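Alkylhalidase CmlS (Streptomyces venezuelae, PDB 3I3L) is a flavin-dependent halogenase of chloramphenicol biosynthesis that binds FAD, to which it is covalently joined through an aspartate. Local coordinates at residues 34-47 / 331-343. Sequence-based numbering, arbitrary orientation.
Sequences AGSVAGLTLHKLGH and ASQSAVSAAAAID. With FAD (flavin-adenine dinucleotide), chain B.
Ala-34, Ala-38 and Leu-42 lie opposite Ala-331, Ala-335 and Ala-339 where helix 34-44 runs beside helix 331-343 in the same direction, the axes 7.9 Å apart at closest and crossing at -33°. The small alanine side chains are consistent with this close approach: the methyl of Ala-335 points into the neighbouring backbone, its CB 3.2 Å from Ala-34 O. Val-37 CG1, placed anti to the backbone N (chi1 175°), meets Val-336 CG2 at 3.7 Å. One turn on, Thr-41 CG2 presses on Ala-339 CB at 3.5 Å, tighter than usual for two carbons, while Thr-41 OG1 bonds back to Val-37 O at 2.8 Å. Leu-42 CG packs on the same Ala-339 methyl, and Leu-45 CD1 lies against Asp-343 CB. Beyond the Schellman turn at Gly-46, His-47 NE2 donates to Asp-343 OD1 in a nearly straight bond of 2.6 Å, close to the ring plane but on the anti side of a carboxylate turned 80° from the ring. Ser-24 N is hydrogen-bonded to His-47 ND1, and Arg-347 and Arg-497 form salt bridges with Asp-343 OD2. A leucine in place of His-47 would probably leave Asp-343 OD1 without this donor and Ser-24 N without its acceptor. At the other end Ala-34 N donates to FAD O2P (2.9 Å), and Ala-331 also lines the pocket, an arrangement characteristic of the Rossmann-type FAD-binding fold, whose first helix starts at the dinucleotide pyrophosphate.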
loop_
_atom_site.group_PDB
_atom_site.type_symbol
_atom_site.label_atom_id
_atom_site.label_comp_id
_atom_site.label_asym_id
_atom_site.label_seq_id
_atom_site.Cartn_x
_atom_site.Cartn_y
_atom_site.Cartn_z
ATOM N N ALA A 34 9.375 -3.808 8.440
ATOM C CA ALA A 34 10.312 -2.951 7.658
ATOM C C ALA A 34 11.755 -3.330 7.968
ATOM O O ALA A 34 12.564 -3.506 7.044
ATOM C CB ALA A 34 10.107 -1.452 7.850
ATOM N N GLY A 35 12.084 -3.447 9.256
ATOM C CA GLY A 35 13.467 -3.798 9.650
ATOM C C GLY A 35 13.965 -5.167 9.176
ATOM O O GLY A 35 15.040 -5.293 8.594
ATOM N N SER A 36 13.178 -6.207 9.428
ATOM C CA SER A 36 13.536 -7.557 9.028
ATOM C C SER A 36 13.699 -7.715 7.528
ATOM O O SER A 36 14.653 -8.328 7.070
ATOM C CB SER A 36 12.420 -8.521 9.473
ATOM O OG SER A 36 12.621 -8.721 10.855
ATOM N N VAL A 37 12.715 -7.229 6.766
ATOM C CA VAL A 37 12.781 -7.313 5.318
ATOM C C VAL A 37 13.928 -6.520 4.807
ATOM O O VAL A 37 14.566 -6.949 3.837
ATOM C CB VAL A 37 11.443 -6.857 4.624
ATOM C CG1 VAL A 37 11.569 -6.842 3.120
ATOM C CG2 VAL A 37 10.339 -7.776 5.044
ATOM N N ALA A 38 14.157 -5.330 5.380
ATOM C CA ALA A 38 15.327 -4.526 4.930
ATOM C C ALA A 38 16.662 -5.324 5.166
ATOM O O ALA A 38 17.509 -5.388 4.291
ATOM C CB ALA A 38 15.403 -3.253 5.650
ATOM N N GLY A 39 16.798 -5.940 6.337
ATOM C CA GLY A 39 18.019 -6.665 6.687
ATOM C C GLY A 39 18.208 -7.919 5.837
ATOM O O GLY A 39 19.280 -8.113 5.270
ATOM N N LEU A 40 17.161 -8.722 5.706
ATOM C CA LEU A 40 17.173 -9.869 4.786
ATOM C C LEU A 40 17.537 -9.466 3.366
ATOM O O LEU A 40 18.313 -10.161 2.696
ATOM C CB LEU A 40 15.806 -10.570 4.751
ATOM C CG LEU A 40 15.356 -11.240 6.045
ATOM C CD1 LEU A 40 13.875 -11.575 5.977
ATOM C CD2 LEU A 40 16.223 -12.510 6.347
ATOM N N THR A 41 16.994 -8.358 2.872
ATOM C CA THR A 41 17.302 -7.973 1.488
ATOM C C THR A 41 18.746 -7.475 1.351
ATOM O O THR A 41 19.421 -7.834 0.408
ATOM C CB THR A 41 16.283 -6.929 0.947
ATOM O OG1 THR A 41 14.989 -7.476 1.085
ATOM C CG2 THR A 41 16.524 -6.594 -0.526
ATOM N N LEU A 42 19.198 -6.631 2.295
ATOM C CA LEU A 42 20.567 -6.115 2.315
ATOM C C LEU A 42 21.615 -7.262 2.462
ATOM O O LEU A 42 22.650 -7.217 1.859
ATOM C CB LEU A 42 20.768 -5.147 3.482
ATOM C CG LEU A 42 20.430 -3.684 3.274
ATOM C CD1 LEU A 42 20.246 -2.958 4.642
ATOM C CD2 LEU A 42 21.437 -2.971 2.332
ATOM N N HIS A 43 21.304 -8.282 3.259
ATOM C CA HIS A 43 22.166 -9.464 3.394
ATOM C C HIS A 43 22.270 -10.251 2.072
ATOM O O HIS A 43 23.368 -10.548 1.618
ATOM C CB HIS A 43 21.644 -10.358 4.498
ATOM C CG HIS A 43 22.239 -11.724 4.483
ATOM N ND1 HIS A 43 23.399 -12.041 5.185
ATOM C CD2 HIS A 43 21.824 -12.869 3.884
ATOM C CE1 HIS A 43 23.680 -13.314 4.987
ATOM N NE2 HIS A 43 22.743 -13.840 4.203
ATOM N N LYS A 44 21.136 -10.523 1.428
ATOM C CA LYS A 44 21.119 -11.199 0.139
ATOM C C LYS A 44 21.909 -10.356 -0.891
ATOM O O LYS A 44 22.507 -10.906 -1.847
ATOM C CB LYS A 44 19.657 -11.360 -0.322
ATOM C CG LYS A 44 19.425 -12.003 -1.711
ATOM C CD LYS A 44 17.930 -12.191 -1.944
ATOM C CE LYS A 44 17.602 -12.771 -3.335
ATOM N NZ LYS A 44 18.022 -14.210 -3.392
ATOM N N LEU A 45 21.896 -9.023 -0.735
ATOM C CA LEU A 45 22.658 -8.177 -1.653
ATOM C C LEU A 45 24.156 -8.067 -1.258
ATOM O O LEU A 45 24.924 -7.374 -1.912
ATOM C CB LEU A 45 22.051 -6.784 -1.803
ATOM C CG LEU A 45 20.643 -6.715 -2.399
ATOM C CD1 LEU A 45 20.082 -5.298 -2.245
ATOM C CD2 LEU A 45 20.652 -7.151 -3.892
ATOM N N GLY A 46 24.528 -8.749 -0.175
ATOM C CA GLY A 46 25.895 -8.934 0.211
ATOM C C GLY A 46 26.423 -7.885 1.175
ATOM O O GLY A 46 27.636 -7.730 1.281
ATOM N N HIS A 47 25.540 -7.167 1.875
ATOM C CA HIS A 47 25.963 -6.133 2.786
ATOM C C HIS A 47 25.978 -6.617 4.181
ATOM O O HIS A 47 25.485 -7.692 4.478
ATOM C CB HIS A 47 25.095 -4.855 2.606
ATOM C CG HIS A 47 25.153 -4.303 1.215
ATOM N ND1 HIS A 47 25.993 -3.271 0.856
ATOM C CD2 HIS A 47 24.494 -4.658 0.089
ATOM C CE1 HIS A 47 25.870 -3.022 -0.441
ATOM N NE2 HIS A 47 24.961 -3.844 -0.930
ATOM N N ALA A 331 5.565 -1.144 4.274
ATOM C CA ALA A 331 6.803 -1.364 5.049
ATOM C C ALA A 331 7.752 -2.330 4.270
ATOM O O ALA A 331 8.945 -2.108 4.211
ATOM C CB ALA A 331 6.495 -1.972 6.435
ATOM N N SER A 332 7.190 -3.385 3.682
ATOM C CA SER A 332 7.987 -4.437 2.997
ATOM C C SER A 332 8.552 -3.912 1.727
ATOM O O SER A 332 9.738 -4.116 1.425
ATOM C CB SER A 332 7.091 -5.637 2.688
ATOM O OG SER A 332 6.702 -6.225 3.933
ATOM N N GLN A 333 7.730 -3.239 0.961
ATOM C CA GLN A 333 8.142 -2.719 -0.334
ATOM C C GLN A 333 9.183 -1.662 -0.200
ATOM O O GLN A 333 10.145 -1.644 -0.970
ATOM C CB GLN A 333 6.921 -2.203 -1.080
ATOM C CG GLN A 333 7.142 -1.181 -2.197
ATOM C CD GLN A 333 5.790 -0.562 -2.711
ATOM O OE1 GLN A 333 4.797 -1.323 -2.897
ATOM N NE2 GLN A 333 5.754 0.815 -2.957
ATOM N N SER A 334 9.024 -0.757 0.764
ATOM C CA SER A 334 9.987 0.329 0.906
ATOM C C SER A 334 11.278 -0.262 1.454
ATOM O O SER A 334 12.350 0.226 1.153
ATOM C CB SER A 334 9.457 1.477 1.812
ATOM O OG SER A 334 9.304 1.114 3.200
ATOM N N ALA A 335 11.163 -1.300 2.287
ATOM C CA ALA A 335 12.347 -1.936 2.887
ATOM C C ALA A 335 13.186 -2.554 1.791
ATOM O O ALA A 335 14.401 -2.335 1.736
ATOM C CB ALA A 335 11.916 -3.038 3.941
ATOM N N VAL A 336 12.531 -3.261 0.865
ATOM C CA VAL A 336 13.215 -3.831 -0.297
ATOM C C VAL A 336 13.814 -2.740 -1.136
ATOM O O VAL A 336 14.968 -2.887 -1.615
ATOM C CB VAL A 336 12.260 -4.691 -1.158
ATOM C CG1 VAL A 336 12.821 -4.887 -2.562
ATOM C CG2 VAL A 336 12.017 -6.074 -0.478
ATOM N N SER A 337 13.095 -1.644 -1.322
ATOM C CA SER A 337 13.633 -0.534 -2.161
ATOM C C SER A 337 14.800 0.167 -1.518
ATOM O O SER A 337 15.726 0.626 -2.195
ATOM C CB SER A 337 12.540 0.512 -2.459
ATOM O OG SER A 337 11.510 -0.092 -3.200
ATOM N N ALA A 338 14.736 0.324 -0.208
ATOM C CA ALA A 338 15.806 1.047 0.492
ATOM C C ALA A 338 17.089 0.185 0.461
ATOM O O ALA A 338 18.152 0.720 0.305
ATOM C CB ALA A 338 15.442 1.330 1.979
ATOM N N ALA A 339 16.932 -1.135 0.636
ATOM C CA ALA A 339 18.021 -2.086 0.480
ATOM C C ALA A 339 18.680 -1.966 -0.934
ATOM O O ALA A 339 19.896 -1.824 -1.054
ATOM C CB ALA A 339 17.491 -3.519 0.723
ATOM N N ALA A 340 17.876 -2.023 -1.984
ATOM C CA ALA A 340 18.398 -1.975 -3.327
ATOM C C ALA A 340 19.053 -0.636 -3.545
ATOM O O ALA A 340 20.055 -0.534 -4.269
ATOM C CB ALA A 340 17.261 -2.208 -4.333
ATOM N N ALA A 341 18.467 0.417 -2.966
ATOM C CA ALA A 341 19.001 1.772 -3.125
ATOM C C ALA A 341 20.383 1.891 -2.495
ATOM O O ALA A 341 21.289 2.483 -3.086
ATOM C CB ALA A 341 18.031 2.817 -2.456
ATOM N N ILE A 342 20.502 1.365 -1.248
ATOM C CA ILE A 342 21.794 1.404 -0.551
ATOM C C ILE A 342 22.859 0.594 -1.374
ATOM O O ILE A 342 23.991 1.032 -1.572
ATOM C CB ILE A 342 21.628 0.883 0.857
ATOM C CG1 ILE A 342 20.912 1.948 1.770
ATOM C CG2 ILE A 342 23.050 0.602 1.500
ATOM C CD1 ILE A 342 20.425 1.317 3.049
ATOM N N ASP A 343 22.460 -0.561 -1.885
ATOM C CA ASP A 343 23.358 -1.350 -2.730
ATOM C C ASP A 343 23.837 -0.603 -3.961
ATOM O O ASP A 343 25.028 -0.597 -4.293
ATOM C CB ASP A 343 22.676 -2.674 -3.148
ATOM C CG ASP A 343 23.598 -3.556 -3.981
ATOM O OD1 ASP A 343 24.720 -3.876 -3.518
ATOM O OD2 ASP A 343 23.222 -3.897 -5.104
HETATM P PA FAD B . 6.373 -1.475 13.333
HETATM O O1A FAD B . 5.829 -0.478 14.330
HETATM O O2A FAD B . 5.528 -2.669 13.056
HETATM O O5B FAD B . 7.842 -1.957 13.860
HETATM C C5B FAD B . 8.773 -1.012 14.347
HETATM C C4B FAD B . 9.675 -1.613 15.449
HETATM O O4B FAD B . 10.653 -0.609 15.805
HETATM C C3B FAD B . 8.920 -1.949 16.713
HETATM O O3B FAD B . 9.051 -3.310 16.992
HETATM C C2B FAD B . 9.591 -1.108 17.810
HETATM O O2B FAD B . 9.809 -1.861 18.962
HETATM C C1B FAD B . 10.914 -0.692 17.186
HETATM N N9A FAD B . 11.492 0.573 17.600
HETATM C C8A FAD B . 10.861 1.775 17.724
HETATM N N7A FAD B . 11.768 2.704 18.097
HETATM C C5A FAD B . 12.962 2.098 18.296
HETATM C C6A FAD B . 14.195 2.581 18.693
HETATM N N6A FAD B . 14.373 3.862 18.958
HETATM N N1A FAD B . 15.241 1.700 18.747
HETATM C C2A FAD B . 15.082 0.366 18.461
HETATM N N3A FAD B . 13.864 -0.088 18.060
HETATM C C4A FAD B . 12.815 0.760 17.975
HETATM N N1 FAD B . -1.235 -2.908 8.390
HETATM C C2 FAD B . -1.583 -3.966 7.566
HETATM O O2 FAD B . -0.780 -4.302 6.706
HETATM N N3 FAD B . -2.790 -4.600 7.690
HETATM C C4 FAD B . -3.693 -4.205 8.642
HETATM O O4 FAD B . -4.798 -4.828 8.749
HETATM C C4X FAD B . -3.367 -3.119 9.457
HETATM N N5 FAD B . -4.238 -2.710 10.430
HETATM C C5X FAD B . -3.862 -1.709 11.296
HETATM C C6 FAD B . -4.752 -1.274 12.289
HETATM C C7 FAD B . -4.403 -0.220 13.099
HETATM C C7M FAD B . -5.330 0.260 14.190
HETATM C C8 FAD B . -3.144 0.350 12.944
HETATM C C8M FAD B . -2.686 1.416 13.857
HETATM C C9 FAD B . -2.261 -0.041 11.932
HETATM C C9A FAD B . -2.653 -1.093 11.117
HETATM N N10 FAD B . -1.758 -1.507 10.174
HETATM C C10 FAD B . -2.119 -2.475 9.315
HETATM C "C1'" FAD B . -0.538 -0.666 10.008
HETATM C "C2'" FAD B . 0.701 -1.512 10.177
HETATM O "O2'" FAD B . 0.577 -2.211 11.350
HETATM C "C3'" FAD B . 2.007 -0.766 10.125
HETATM O "O3'" FAD B . 2.124 -0.117 8.878
HETATM C "C4'" FAD B . 3.215 -1.752 10.262
HETATM O "O4'" FAD B . 3.286 -2.313 11.544
HETATM C "C5'" FAD B . 4.518 -0.994 10.044
HETATM O "O5'" FAD B . 5.606 -1.872 10.088
HETATM P P FAD B . 6.979 -1.228 10.530
HETATM O O1P FAD B . 7.192 0.067 9.779
HETATM O O2P FAD B . 8.075 -2.288 10.482
HETATM O O3P FAD B . 6.742 -0.674 12.031
#